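Local coordinates for succinoglycan biosynthesis protein (Bacillus cereus ATCC 14579, PDB 2QGM) that is of unknown function but belongs to the erythromycin esterase-like family and may act on ester bonds, at residues Lys43-Gln48 with Lys384-Asp389; Asp185-Arg188 with Leu194-Glu197; Asp288-Ala293 with Thr301-His306; Asp365-Asp370 with Leu408-Gln413; Glu214-Thr219 with Thr268-Asn273. All coordinates share one frame; numbering follows the deposited sequence.

Interaction 1 of 5, residues Lys43-Gln48 with Lys384-Asp389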
# COMPACT_ATOMS: atom_id res chain seq x y z
N LYS A 43 -0.62 -31.39 -3.16
CA LYS A 43 0.70 -31.98 -3.26
C LYS A 43 1.57 -31.20 -4.25
O LYS A 43 2.77 -31.04 -4.04
CB LYS A 43 0.58 -33.44 -3.72
CG LYS A 43 1.75 -34.31 -3.30
CD LYS A 43 1.84 -34.42 -1.78
CE LYS A 43 3.18 -34.99 -1.32
NZ LYS A 43 3.44 -36.37 -1.83
N SER A 44 0.94 -30.71 -5.32
CA SER A 44 1.64 -29.96 -6.35
C SER A 44 2.11 -28.60 -5.83
O SER A 44 3.21 -28.15 -6.15
CB SER A 44 0.71 -29.76 -7.56
OG SER A 44 1.40 -29.23 -8.68
N ILE A 45 1.28 -27.96 -5.02
CA ILE A 45 1.62 -26.65 -4.45
C ILE A 45 2.73 -26.83 -3.42
O ILE A 45 3.72 -26.10 -3.41
CB ILE A 45 0.40 -26.01 -3.76
CG1 ILE A 45 -0.77 -25.92 -4.75
CG2 ILE A 45 0.77 -24.62 -3.24
CD1 ILE A 45 -2.10 -25.52 -4.11
N GLN A 46 2.55 -27.82 -2.55
CA GLN A 46 3.54 -28.12 -1.51
C GLN A 46 4.93 -28.33 -2.10
O GLN A 46 5.93 -27.83 -1.58
CB GLN A 46 3.11 -29.39 -0.77
CG GLN A 46 4.11 -29.93 0.24
CD GLN A 46 3.78 -31.36 0.63
OE1 GLN A 46 2.62 -31.75 0.68
NE2 GLN A 46 4.81 -32.15 0.92
N SER A 47 4.99 -29.10 -3.19
CA SER A 47 6.25 -29.40 -3.85
C SER A 47 6.91 -28.19 -4.50
O SER A 47 8.13 -28.14 -4.65
CB SER A 47 6.03 -30.49 -4.91
OG SER A 47 7.22 -30.75 -5.62
N GLN A 48 6.11 -27.21 -4.87
CA GLN A 48 6.64 -26.03 -5.53
C GLN A 48 6.74 -24.80 -4.63
O GLN A 48 7.24 -23.75 -5.06
CB GLN A 48 5.80 -25.73 -6.77
CG GLN A 48 5.87 -26.87 -7.79
CD GLN A 48 4.96 -26.66 -8.98
OE1 GLN A 48 3.83 -27.17 -9.02
NE2 GLN A 48 5.43 -25.90 -9.96
N LYS A 384 3.15 -24.11 7.56
CA LYS A 384 2.39 -23.07 8.26
C LYS A 384 2.52 -21.73 7.54
O LYS A 384 1.59 -20.93 7.56
CB LYS A 384 2.89 -22.94 9.70
CG LYS A 384 2.44 -24.07 10.62
CD LYS A 384 3.25 -24.07 11.90
CE LYS A 384 2.68 -25.02 12.93
NZ LYS A 384 2.43 -26.37 12.35
N MSE A 385 3.66 -21.50 6.91
CA MSE A 385 3.90 -20.27 6.16
C MSE A 385 4.80 -20.56 4.97
O MSE A 385 5.75 -21.32 5.08
CB MSE A 385 4.60 -19.23 7.03
CG MSE A 385 3.88 -18.91 8.31
SE MSE A 385 4.94 -17.67 9.29
CE MSE A 385 6.24 -18.88 10.02
N PHE A 386 4.50 -19.94 3.84
CA PHE A 386 5.31 -20.18 2.66
C PHE A 386 5.12 -19.16 1.55
O PHE A 386 4.13 -18.41 1.53
CB PHE A 386 5.05 -21.57 2.10
CG PHE A 386 3.61 -21.83 1.76
CD1 PHE A 386 2.71 -22.26 2.74
CD2 PHE A 386 3.15 -21.69 0.45
CE1 PHE A 386 1.38 -22.54 2.42
CE2 PHE A 386 1.82 -21.96 0.12
CZ PHE A 386 0.93 -22.39 1.11
N LEU A 387 6.08 -19.12 0.64
CA LEU A 387 6.03 -18.24 -0.52
C LEU A 387 5.66 -19.13 -1.68
O LEU A 387 6.05 -20.30 -1.71
CB LEU A 387 7.40 -17.63 -0.82
CG LEU A 387 8.04 -16.72 0.22
CD1 LEU A 387 9.51 -16.52 -0.11
CD2 LEU A 387 7.30 -15.41 0.23
N LEU A 388 4.92 -18.59 -2.63
CA LEU A 388 4.53 -19.34 -3.81
C LEU A 388 4.62 -18.42 -5.02
O LEU A 388 3.94 -17.39 -5.07
CB LEU A 388 3.10 -19.87 -3.65
CG LEU A 388 2.67 -20.84 -4.75
CD1 LEU A 388 3.56 -22.07 -4.66
CD2 LEU A 388 1.19 -21.23 -4.60
N ASP A 389 5.48 -18.76 -5.98
CA ASP A 389 5.63 -17.95 -7.20
C ASP A 389 4.62 -18.52 -8.20
O ASP A 389 4.87 -19.53 -8.84
CB ASP A 389 7.05 -18.08 -7.77
CG ASP A 389 7.31 -17.13 -8.95
OD1 ASP A 389 6.34 -16.68 -9.59
OD2 ASP A 389 8.49 -16.84 -9.22
O HOH W 1 7.24 -21.11 -5.69

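Interaction 2 of 5, residues Asp185-Arg188 with Leu194-Glu197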
# COMPACT_ATOMS: atom_id res chain seq x y z
N ASP A 185 5.61 27.42 3.20
CA ASP A 185 6.91 27.67 3.81
C ASP A 185 7.99 27.78 2.75
O ASP A 185 8.84 28.67 2.80
CB ASP A 185 7.27 26.56 4.79
CG ASP A 185 6.42 26.59 6.04
OD1 ASP A 185 5.70 27.59 6.23
OD2 ASP A 185 6.49 25.64 6.83
N TYR A 186 7.97 26.86 1.78
CA TYR A 186 8.97 26.89 0.72
C TYR A 186 8.88 28.19 -0.07
O TYR A 186 9.90 28.83 -0.34
CB TYR A 186 8.77 25.71 -0.23
CG TYR A 186 9.60 25.83 -1.49
CD1 TYR A 186 10.97 25.59 -1.47
CD2 TYR A 186 9.02 26.26 -2.69
CE1 TYR A 186 11.75 25.75 -2.60
CE2 TYR A 186 9.79 26.43 -3.83
CZ TYR A 186 11.16 26.18 -3.78
OH TYR A 186 11.93 26.36 -4.91
N VAL A 187 7.67 28.58 -0.45
CA VAL A 187 7.45 29.81 -1.21
C VAL A 187 7.89 31.05 -0.44
O VAL A 187 8.52 31.94 -1.00
CB VAL A 187 5.97 29.96 -1.59
CG1 VAL A 187 5.73 31.31 -2.28
CG2 VAL A 187 5.55 28.83 -2.51
N ARG A 188 7.56 31.10 0.84
CA ARG A 188 7.92 32.25 1.67
C ARG A 188 9.44 32.44 1.76
O ARG A 188 9.93 33.56 1.86
CB ARG A 188 7.34 32.09 3.08
CG ARG A 188 7.58 33.28 4.00
CD ARG A 188 6.82 33.13 5.31
NE ARG A 188 7.21 31.91 6.02
CZ ARG A 188 6.37 30.93 6.35
NH1 ARG A 188 5.08 31.02 6.04
NH2 ARG A 188 6.82 29.87 6.99
N LEU A 194 5.75 35.26 -4.88
CA LEU A 194 4.53 34.50 -5.14
C LEU A 194 3.74 34.18 -3.88
O LEU A 194 2.62 33.68 -3.95
CB LEU A 194 4.87 33.19 -5.85
CG LEU A 194 5.71 33.31 -7.13
CD1 LEU A 194 6.03 31.92 -7.64
CD2 LEU A 194 4.95 34.11 -8.17
N LEU A 195 4.33 34.47 -2.72
CA LEU A 195 3.68 34.19 -1.45
C LEU A 195 2.24 34.69 -1.38
O LEU A 195 1.34 33.94 -0.99
CB LEU A 195 4.49 34.81 -0.31
CG LEU A 195 4.01 34.55 1.12
CD1 LEU A 195 3.82 33.06 1.37
CD2 LEU A 195 5.04 35.13 2.07
N ALA A 196 2.03 35.94 -1.75
CA ALA A 196 0.69 36.52 -1.72
C ALA A 196 -0.29 35.69 -2.53
O ALA A 196 -1.36 35.33 -2.05
CB ALA A 196 0.73 37.95 -2.27
N GLU A 197 0.09 35.38 -3.77
CA GLU A 197 -0.76 34.61 -4.65
C GLU A 197 -0.99 33.18 -4.16
O GLU A 197 -2.12 32.68 -4.22
CB GLU A 197 -0.17 34.59 -6.06
CG GLU A 197 -0.94 33.73 -7.05
CD GLU A 197 -0.52 33.98 -8.49
OE1 GLU A 197 0.64 34.39 -8.70
OE2 GLU A 197 -1.34 33.76 -9.40

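Interaction 3 of 5, residues Asp288-Ala293 with Thr301-His306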
# COMPACT_ATOMS: atom_id res chain seq x y z
N ASP A 288 0.60 7.08 -9.49
CA ASP A 288 1.43 8.23 -9.84
C ASP A 288 2.41 8.52 -8.71
O ASP A 288 3.60 8.74 -8.95
CB ASP A 288 0.58 9.47 -10.09
CG ASP A 288 -0.23 9.39 -11.37
OD1 ASP A 288 0.09 8.56 -12.25
OD2 ASP A 288 -1.19 10.18 -11.48
N HIS A 289 1.92 8.54 -7.48
CA HIS A 289 2.79 8.82 -6.36
C HIS A 289 3.90 7.78 -6.20
O HIS A 289 5.04 8.13 -5.92
CB HIS A 289 1.98 8.95 -5.07
CG HIS A 289 1.30 10.28 -4.93
ND1 HIS A 289 0.20 10.48 -4.12
CD2 HIS A 289 1.59 11.48 -5.48
CE1 HIS A 289 -0.16 11.74 -4.18
NE2 HIS A 289 0.66 12.38 -5.00
N ALA A 290 3.57 6.51 -6.41
CA ALA A 290 4.57 5.46 -6.29
C ALA A 290 5.68 5.65 -7.32
O ALA A 290 6.87 5.52 -7.01
CB ALA A 290 3.92 4.11 -6.48
N MSE A 291 5.29 5.96 -8.56
CA MSE A 291 6.25 6.19 -9.63
C MSE A 291 6.99 7.50 -9.44
O MSE A 291 8.15 7.61 -9.83
CB MSE A 291 5.53 6.13 -10.98
CG MSE A 291 5.13 4.69 -11.31
SE MSE A 291 4.25 4.41 -13.00
CE MSE A 291 5.67 4.98 -14.19
N TRP A 292 6.34 8.48 -8.83
CA TRP A 292 7.02 9.75 -8.60
C TRP A 292 8.19 9.49 -7.64
O TRP A 292 9.27 10.06 -7.79
CB TRP A 292 6.07 10.77 -7.97
CG TRP A 292 6.80 11.94 -7.37
CD1 TRP A 292 7.26 13.05 -8.03
CD2 TRP A 292 7.20 12.08 -6.01
NE1 TRP A 292 7.92 13.87 -7.16
CE2 TRP A 292 7.91 13.30 -5.90
CE3 TRP A 292 7.03 11.30 -4.86
CZ2 TRP A 292 8.45 13.75 -4.69
CZ3 TRP A 292 7.57 11.74 -3.66
CH2 TRP A 292 8.27 12.96 -3.59
N ALA A 293 7.97 8.63 -6.66
CA ALA A 293 9.01 8.33 -5.69
C ALA A 293 10.21 7.68 -6.36
O ALA A 293 11.36 8.02 -6.06
CB ALA A 293 8.46 7.41 -4.61
N THR A 301 11.56 0.75 -5.33
CA THR A 301 10.34 1.09 -4.61
C THR A 301 9.43 -0.03 -4.15
O THR A 301 9.10 -0.95 -4.90
CB THR A 301 9.48 2.05 -5.44
OG1 THR A 301 10.28 3.18 -5.79
CG2 THR A 301 8.26 2.51 -4.66
N MSE A 302 9.00 0.08 -2.90
CA MSE A 302 8.10 -0.87 -2.29
C MSE A 302 6.75 -0.19 -2.11
O MSE A 302 6.68 0.94 -1.65
CB MSE A 302 8.62 -1.31 -0.92
CG MSE A 302 9.98 -2.00 -0.93
SE MSE A 302 10.73 -2.09 0.87
CE MSE A 302 11.32 -0.26 0.98
N VAL A 303 5.67 -0.87 -2.49
CA VAL A 303 4.33 -0.33 -2.33
C VAL A 303 3.60 -1.20 -1.30
O VAL A 303 3.30 -2.37 -1.55
CB VAL A 303 3.55 -0.30 -3.66
CG1 VAL A 303 2.11 0.18 -3.43
CG2 VAL A 303 4.27 0.62 -4.64
N TRP A 304 3.35 -0.62 -0.14
CA TRP A 304 2.66 -1.31 0.95
C TRP A 304 1.20 -0.88 0.92
O TRP A 304 0.89 0.30 1.10
CB TRP A 304 3.29 -0.92 2.29
CG TRP A 304 2.60 -1.46 3.51
CD1 TRP A 304 1.30 -1.26 3.88
CD2 TRP A 304 3.20 -2.22 4.57
NE1 TRP A 304 1.06 -1.84 5.11
CE2 TRP A 304 2.21 -2.44 5.55
CE3 TRP A 304 4.49 -2.73 4.78
CZ2 TRP A 304 2.47 -3.15 6.73
CZ3 TRP A 304 4.74 -3.43 5.95
CH2 TRP A 304 3.73 -3.64 6.91
N ALA A 305 0.30 -1.83 0.70
CA ALA A 305 -1.13 -1.50 0.64
C ALA A 305 -1.93 -2.77 0.76
O ALA A 305 -1.36 -3.86 0.87
CB ALA A 305 -1.44 -0.80 -0.69
N HIS A 306 -3.24 -2.65 0.75
CA HIS A 306 -4.10 -3.82 0.83
C HIS A 306 -3.94 -4.62 -0.47
O HIS A 306 -3.56 -4.06 -1.49
CB HIS A 306 -5.56 -3.39 0.98
CG HIS A 306 -6.47 -4.52 1.36
ND1 HIS A 306 -6.85 -5.51 0.48
CD2 HIS A 306 -7.05 -4.82 2.54
CE1 HIS A 306 -7.62 -6.38 1.11
NE2 HIS A 306 -7.76 -5.98 2.36

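Interaction 4 of 5, residues Asp365-Asp370 with Leu408-Gln413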
# COMPACT_ATOMS: atom_id res chain seq x y z
N ASP A 365 -13.15 -9.69 14.73
CA ASP A 365 -14.08 -10.61 14.09
C ASP A 365 -13.32 -11.86 13.63
O ASP A 365 -12.10 -11.92 13.75
CB ASP A 365 -14.78 -9.93 12.91
CG ASP A 365 -15.93 -10.75 12.36
OD1 ASP A 365 -16.49 -11.57 13.12
OD2 ASP A 365 -16.28 -10.58 11.17
N THR A 366 -14.05 -12.84 13.11
CA THR A 366 -13.43 -14.09 12.67
C THR A 366 -13.52 -14.30 11.17
O THR A 366 -14.54 -14.00 10.55
CB THR A 366 -14.07 -15.29 13.39
OG1 THR A 366 -14.08 -15.04 14.81
CG2 THR A 366 -13.30 -16.57 13.11
N ILE A 367 -12.45 -14.82 10.59
CA ILE A 367 -12.40 -15.08 9.16
C ILE A 367 -13.40 -16.15 8.73
O ILE A 367 -13.31 -17.30 9.17
CB ILE A 367 -10.99 -15.53 8.74
CG1 ILE A 367 -9.99 -14.40 9.00
CG2 ILE A 367 -10.98 -15.91 7.26
CD1 ILE A 367 -8.55 -14.77 8.66
N PRO A 368 -14.36 -15.79 7.87
CA PRO A 368 -15.35 -16.76 7.39
C PRO A 368 -14.67 -17.85 6.58
O PRO A 368 -13.71 -17.60 5.85
CB PRO A 368 -16.28 -15.91 6.53
CG PRO A 368 -16.17 -14.55 7.12
CD PRO A 368 -14.69 -14.43 7.40
N GLN A 369 -15.18 -19.07 6.70
CA GLN A 369 -14.65 -20.23 6.00
C GLN A 369 -15.35 -20.48 4.67
O GLN A 369 -16.56 -20.24 4.54
CB GLN A 369 -14.78 -21.46 6.90
CG GLN A 369 -14.56 -22.79 6.20
CD GLN A 369 -15.04 -23.97 7.04
OE1 GLN A 369 -14.98 -25.12 6.62
NE2 GLN A 369 -15.53 -23.68 8.25
N ASP A 370 -14.58 -20.93 3.68
CA ASP A 370 -15.08 -21.27 2.35
C ASP A 370 -14.17 -22.37 1.81
O ASP A 370 -13.05 -22.12 1.38
CB ASP A 370 -15.01 -20.06 1.41
CG ASP A 370 -15.74 -20.31 0.10
OD1 ASP A 370 -15.59 -21.41 -0.47
OD2 ASP A 370 -16.47 -19.41 -0.38
N LEU A 408 -10.37 -14.71 -0.60
CA LEU A 408 -10.70 -13.92 0.58
C LEU A 408 -10.16 -12.51 0.46
O LEU A 408 -9.05 -12.32 -0.04
CB LEU A 408 -10.10 -14.57 1.82
CG LEU A 408 -10.24 -13.73 3.10
CD1 LEU A 408 -11.71 -13.72 3.52
CD2 LEU A 408 -9.35 -14.30 4.20
N SER A 409 -10.93 -11.54 0.92
CA SER A 409 -10.51 -10.14 0.89
C SER A 409 -11.34 -9.38 1.91
O SER A 409 -12.55 -9.23 1.76
CB SER A 409 -10.69 -9.55 -0.50
OG SER A 409 -9.95 -8.35 -0.64
N ILE A 410 -10.68 -8.91 2.97
CA ILE A 410 -11.37 -8.19 4.05
C ILE A 410 -10.79 -6.80 4.23
O ILE A 410 -9.58 -6.63 4.42
CB ILE A 410 -11.23 -8.94 5.39
CG1 ILE A 410 -11.77 -10.38 5.24
CG2 ILE A 410 -12.01 -8.20 6.48
CD1 ILE A 410 -11.56 -11.24 6.48
N GLY A 411 -11.66 -5.80 4.19
CA GLY A 411 -11.23 -4.42 4.36
C GLY A 411 -11.23 -3.99 5.81
O GLY A 411 -11.18 -4.82 6.72
N GLY A 412 -11.29 -2.68 6.03
CA GLY A 412 -11.30 -2.16 7.38
C GLY A 412 -12.68 -2.26 8.01
O GLY A 412 -12.84 -2.04 9.21
N GLN A 413 -13.67 -2.59 7.18
CA GLN A 413 -15.05 -2.73 7.64
C GLN A 413 -15.76 -3.87 6.92
O GLN A 413 -15.37 -4.28 5.82
CB GLN A 413 -15.83 -1.44 7.37
CG GLN A 413 -15.38 -0.21 8.13
CD GLN A 413 -16.36 0.94 7.93
OE1 GLN A 413 -17.56 0.79 8.19
NE2 GLN A 413 -15.86 2.09 7.48

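Interaction 5 of 5, residues Glu214-Thr219 with Thr268-Asn273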
# COMPACT_ATOMS: atom_id res chain seq x y z
N GLU A 214 -16.21 15.81 4.01
CA GLU A 214 -16.49 17.24 4.11
C GLU A 214 -16.21 17.98 2.82
O GLU A 214 -16.87 18.98 2.52
CB GLU A 214 -15.70 17.88 5.27
CG GLU A 214 -14.20 17.89 5.11
CD GLU A 214 -13.50 18.55 6.29
OE1 GLU A 214 -13.67 19.78 6.48
OE2 GLU A 214 -12.77 17.86 7.03
N TYR A 215 -15.25 17.51 2.03
CA TYR A 215 -14.95 18.19 0.78
C TYR A 215 -16.07 17.95 -0.23
O TYR A 215 -16.44 18.85 -0.98
CB TYR A 215 -13.61 17.72 0.21
CG TYR A 215 -13.12 18.56 -0.96
CD1 TYR A 215 -13.51 18.28 -2.27
CD2 TYR A 215 -12.29 19.66 -0.75
CE1 TYR A 215 -13.09 19.07 -3.33
CE2 TYR A 215 -11.87 20.47 -1.81
CZ TYR A 215 -12.26 20.17 -3.10
OH TYR A 215 -11.85 20.97 -4.15
N MSE A 216 -16.64 16.75 -0.23
CA MSE A 216 -17.71 16.46 -1.16
C MSE A 216 -19.01 17.21 -0.87
O MSE A 216 -19.94 17.17 -1.67
CB MSE A 216 -17.95 14.95 -1.22
CG MSE A 216 -16.81 14.21 -1.89
SE MSE A 216 -17.09 12.31 -2.05
CE MSE A 216 -18.37 12.36 -3.51
N LYS A 217 -19.07 17.89 0.27
CA LYS A 217 -20.25 18.66 0.66
C LYS A 217 -20.26 20.02 -0.03
O LYS A 217 -21.25 20.76 0.02
CB LYS A 217 -20.30 18.83 2.18
CG LYS A 217 -20.51 17.52 2.93
CD LYS A 217 -20.32 17.65 4.44
CE LYS A 217 -21.38 18.53 5.09
NZ LYS A 217 -21.21 18.51 6.58
N LEU A 218 -19.15 20.36 -0.66
CA LEU A 218 -19.02 21.63 -1.37
C LEU A 218 -19.87 21.60 -2.63
O LEU A 218 -20.11 20.54 -3.20
CB LEU A 218 -17.56 21.87 -1.77
CG LEU A 218 -16.56 22.15 -0.65
CD1 LEU A 218 -15.13 22.03 -1.18
CD2 LEU A 218 -16.82 23.53 -0.08
N THR A 219 -20.32 22.78 -3.06
CA THR A 219 -21.12 22.89 -4.27
C THR A 219 -20.20 22.71 -5.48
O THR A 219 -18.98 22.83 -5.37
CB THR A 219 -21.75 24.27 -4.37
OG1 THR A 219 -20.72 25.26 -4.38
CG2 THR A 219 -22.69 24.52 -3.20
N THR A 268 -8.85 17.41 -7.94
CA THR A 268 -9.22 16.88 -9.25
C THR A 268 -10.00 15.58 -9.09
O THR A 268 -10.97 15.32 -9.80
CB THR A 268 -7.97 16.62 -10.12
OG1 THR A 268 -7.24 17.84 -10.28
CG2 THR A 268 -8.38 16.09 -11.49
N MSE A 269 -9.55 14.76 -8.15
CA MSE A 269 -10.16 13.47 -7.85
C MSE A 269 -11.61 13.61 -7.36
O MSE A 269 -12.47 12.80 -7.69
CB MSE A 269 -9.31 12.77 -6.79
CG MSE A 269 -9.92 11.54 -6.13
SE MSE A 269 -8.77 10.94 -4.66
CE MSE A 269 -9.51 12.11 -3.29
N LEU A 270 -11.86 14.67 -6.59
CA LEU A 270 -13.18 14.89 -6.02
C LEU A 270 -14.05 15.88 -6.77
O LEU A 270 -15.06 16.35 -6.24
CB LEU A 270 -13.05 15.33 -4.56
CG LEU A 270 -12.38 14.30 -3.64
CD1 LEU A 270 -12.26 14.87 -2.23
CD2 LEU A 270 -13.17 13.00 -3.63
N LEU A 271 -13.67 16.18 -8.01
CA LEU A 271 -14.45 17.09 -8.84
C LEU A 271 -15.73 16.38 -9.30
O LEU A 271 -16.82 16.94 -9.21
CB LEU A 271 -13.61 17.54 -10.04
CG LEU A 271 -14.20 18.62 -10.95
CD1 LEU A 271 -14.45 19.88 -10.14
CD2 LEU A 271 -13.23 18.91 -12.09
N PRO A 272 -15.60 15.14 -9.80
CA PRO A 272 -16.80 14.42 -10.25
C PRO A 272 -17.80 14.24 -9.11
O PRO A 272 -17.48 14.46 -7.94
CB PRO A 272 -16.24 13.09 -10.75
CG PRO A 272 -14.87 13.44 -11.20
CD PRO A 272 -14.39 14.35 -10.09
N ASN A 273 -19.01 13.82 -9.46
CA ASN A 273 -20.04 13.62 -8.45
C ASN A 273 -20.51 12.16 -8.42
O ASN A 273 -21.41 11.81 -7.65
CB ASN A 273 -21.22 14.57 -8.70
CG ASN A 273 -22.09 14.76 -7.47
OD1 ASN A 273 -22.92 13.91 -7.14
ND2 ASN A 273 -21.89 15.88 -6.78

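Interaction 1 of 5, residues Lys43-Gln48 with Lys384-Asp389
The ring of Phe-386 is met obliquely by Ile-45, whose methyl CG2 stops 4.4 Å from CE2; the ring of His-435, on the adjacent strand, meets it with the two planes at about 45°. The same Ile-45 CG2 makes the tighter contact with Leu-388, lying 3.7 Å from CD2 and 4.0 Å from CD1, so that one methyl sits against the fork of the leucine. The two side chains cross at about a right angle. In Ile-45 this methyl is the branch anti to the backbone N, which turns it off the helix toward the strand. The axes of helix 43-48 and strand 385-389 run nearly perpendicular, at 97°, and approach to 9.0 Å. The carbonyl O of Gln-48 accepts a hydrogen bond from a water at 2.7 Å, and that water in turn accepts from Asp-389 N at 3.0 Å. Ala-397 and Trp-400 of helix 395-402 also pack on Ile-45. Direct contact across the pair is thus apolar and buried: side chains hold helix and strand together with no direct hydrogen bond between them, and the polar link at the border, from Gln-48 O to Asp-389 N, runs through one water.

Interaction 2 of 5, residues Asp185-Arg188 with Leu194-Glu197
Arg-188 lays the start of its side chain along Leu-195, the two running side by side and pointing the same way. Its CB rests against the fork of the leucine, 3.9 Å from CD2 and 4.0 Å from CD1. The next carbon, CG, makes the arginine's nearest approach, 3.7 Å to CD2. Beyond CG the chain bends at chi3 (58°), and this carries the guanidinium back over its own helix: one face comes over Asp-185 CA, offset toward the rim of the group. At the tip NH2 forms a salt bridge with Asp-185 OD1 at 2.7 Å, one turn earlier, though as a hydrogen bond it is weak, the angle at the hydrogen being only 129°. The carbon half of the arginine therefore serves the contact, and the charged half answers a neighbour on the same helix.

Val-187 supplies the more buried side. With CG1 anti to the backbone N (chi1 175°), that methyl lies against the chain where the second helix begins, 3.5 Å from Leu-195 N, and also reaches Leu-194 CB at 4.1 Å. Leu-237 packs on Val-187 as well, and Glu-197 touches helix 220-236. Apolar packing of this kind is what is expected of two consecutive helices joined by a short loop, here 177-190 and 195-203, at the periphery of the helical part of the molecule.

Interaction 3 of 5, residues Asp288-Ala293 with Thr301-His306
Helix 276-297 packs on the central sheet just before the chain enters it as strand 301-304, and Ala-290 and Val-303 meet at this helix-to-sheet interface. Ala-290 CB points toward the strand, and Val-303 CG2 lies 4.0 Å from it. A chi1 of 176° at Val-303 sets CG2 beside the backbone N, and this is the branch that faces Ala-290. Two residues earlier on the strand, Thr-301 directs its methyl to the helix as well: CG2 is 4.1 Å from Ala-290 O, a backbone oxygen. The threonine hydroxyl turns to another part of the helix, where OG1 is hydrogen-bonded to Gln-294 OE1.

With only a methyl at Ala-290, the CA atoms of Ala-290 and Val-303 come within 7.0 Å of each other. No hydrogen bond joins the two segments; both elements keep their own backbone bonding, the strand with Val-77 on one flank and Ala-110 on the other. Met-302 and Trp-304 project to the other face, onto helix 87-104, and just past the strand His-306 takes the N-cap position of the next helix. A parallel strand with helices on both faces is the layout of a three-layer alpha/beta fold. In folds of this kind the C-terminal ends of the parallel strands commonly border the active site, and the same may hold here.

Interaction 4 of 5, residues Asp365-Asp370 with Leu408-Gln413
Ile-367, Leu-408 and Ile-410 carry this contact, the first touching both of the others. Ile-367 CG2 and Leu-408 CD2 meet methyl to methyl at 3.8 Å, and the two side chains cross at about a right angle. The other branch of the isoleucine, which begins at CG1, is turned to Ile-410, whose CD1 lies 4.3 Å away from CG1. The split follows from chi1 of -63°, which puts CG1 anti to the carbonyl carbon and CG2 anti to the backbone N, so each branch has a separate partner. Leu-408 and Ile-410 both point toward the facing segment, while Ser-409 between them packs on His-306.

Backbones stay well apart here, the CA atoms of Ile-367 and Ile-410 being 8.6 Å from each other, and no hydrogen bond passes between the segments. Each has backbone bonds to other parts: Ile-367 to Gly-346 and Ser-409 to Val-420, while Pro-368 O accepts from the hydroxyl of Tyr-421. Phe-348 of strand 346-350 packs on Ile-367 and Ile-410 alike. In outline, the chain leaving strand 363-366 packs on the end of strand 404-408 and on the loop that follows it; this is plain hydrophobic packing between parts of two small antiparallel strand pairs, 346-350 with 363-366 and 404-408 with 421-425.

Interaction 5 of 5, residues Glu214-Thr219 with Thr268-Asn273
Tyr-215 and Met-216 both rest on Leu-270, the third residue of 268-273. Thr-268 and Met-269 finish the helix before it; the threonine CB points away from the facing segment, and Met-269 packs on helix 276-297. At Leu-270 the chain leaves helical geometry and the side chain turns to the facing segment. Its CB lies 3.8 Å from Tyr-215 CD1 and 3.9 Å from Tyr-215 CE1, and its CD1 comes to 3.6 Å from Tyr-215 CD1, a slanting approach to the ring. CD1 also reaches Tyr-215 CB at 4.0 Å. The second methyl, CD2, takes CG of Met-216, a selenomethionine, at 4.2 Å, so the leucine fork is divided between two neighbouring residues. Leu-271 then points away from the facing segment. No hydrogen bond crosses, and the contact is apolar throughout.

The tyrosine is held from several sides. Leu-218 CD1 sits 3.6 Å above the centre of one face, brought there by the type I turn from Tyr-215 to Leu-218, and the ring of Phe-266 meets it edge-to-face. Tyr-215 itself has CG anti to the backbone N (chi1 -170°), which sends the ring toward Leu-270. The contact thus joins the chain at helix 212-215 to the C-terminal end of helix 253-269, with helix 220-236 packing on Tyr-215 through Phe-226 and helix 276-297 on Met-216 through Ile-278.

Interactions 1 and 3 each pack a helix on the same mixed sheet: interaction 3 lies about 7 Å from the centre of the chain, whereas interaction 1 lies near the edge of the sheet, on the strand next to the outermost one, where a water enters. Interactions 2 and 5 belong to the helical part and pack neighbouring helices; interaction 2 is the more exposed and lies beside a salt bridge within its first helix, whereas interaction 5 relies on an aromatic ring. Interaction 4 is aliphatic alone and joins loops and small strand pairs. It is also the one that touches interaction 3, through a probable hydrogen bond from His-306 NE2 to Ile-410 O at 2.8 Å. Interactions 1 and 2 stand on opposite sides of the chain's centre, their centres about 56 Å apart.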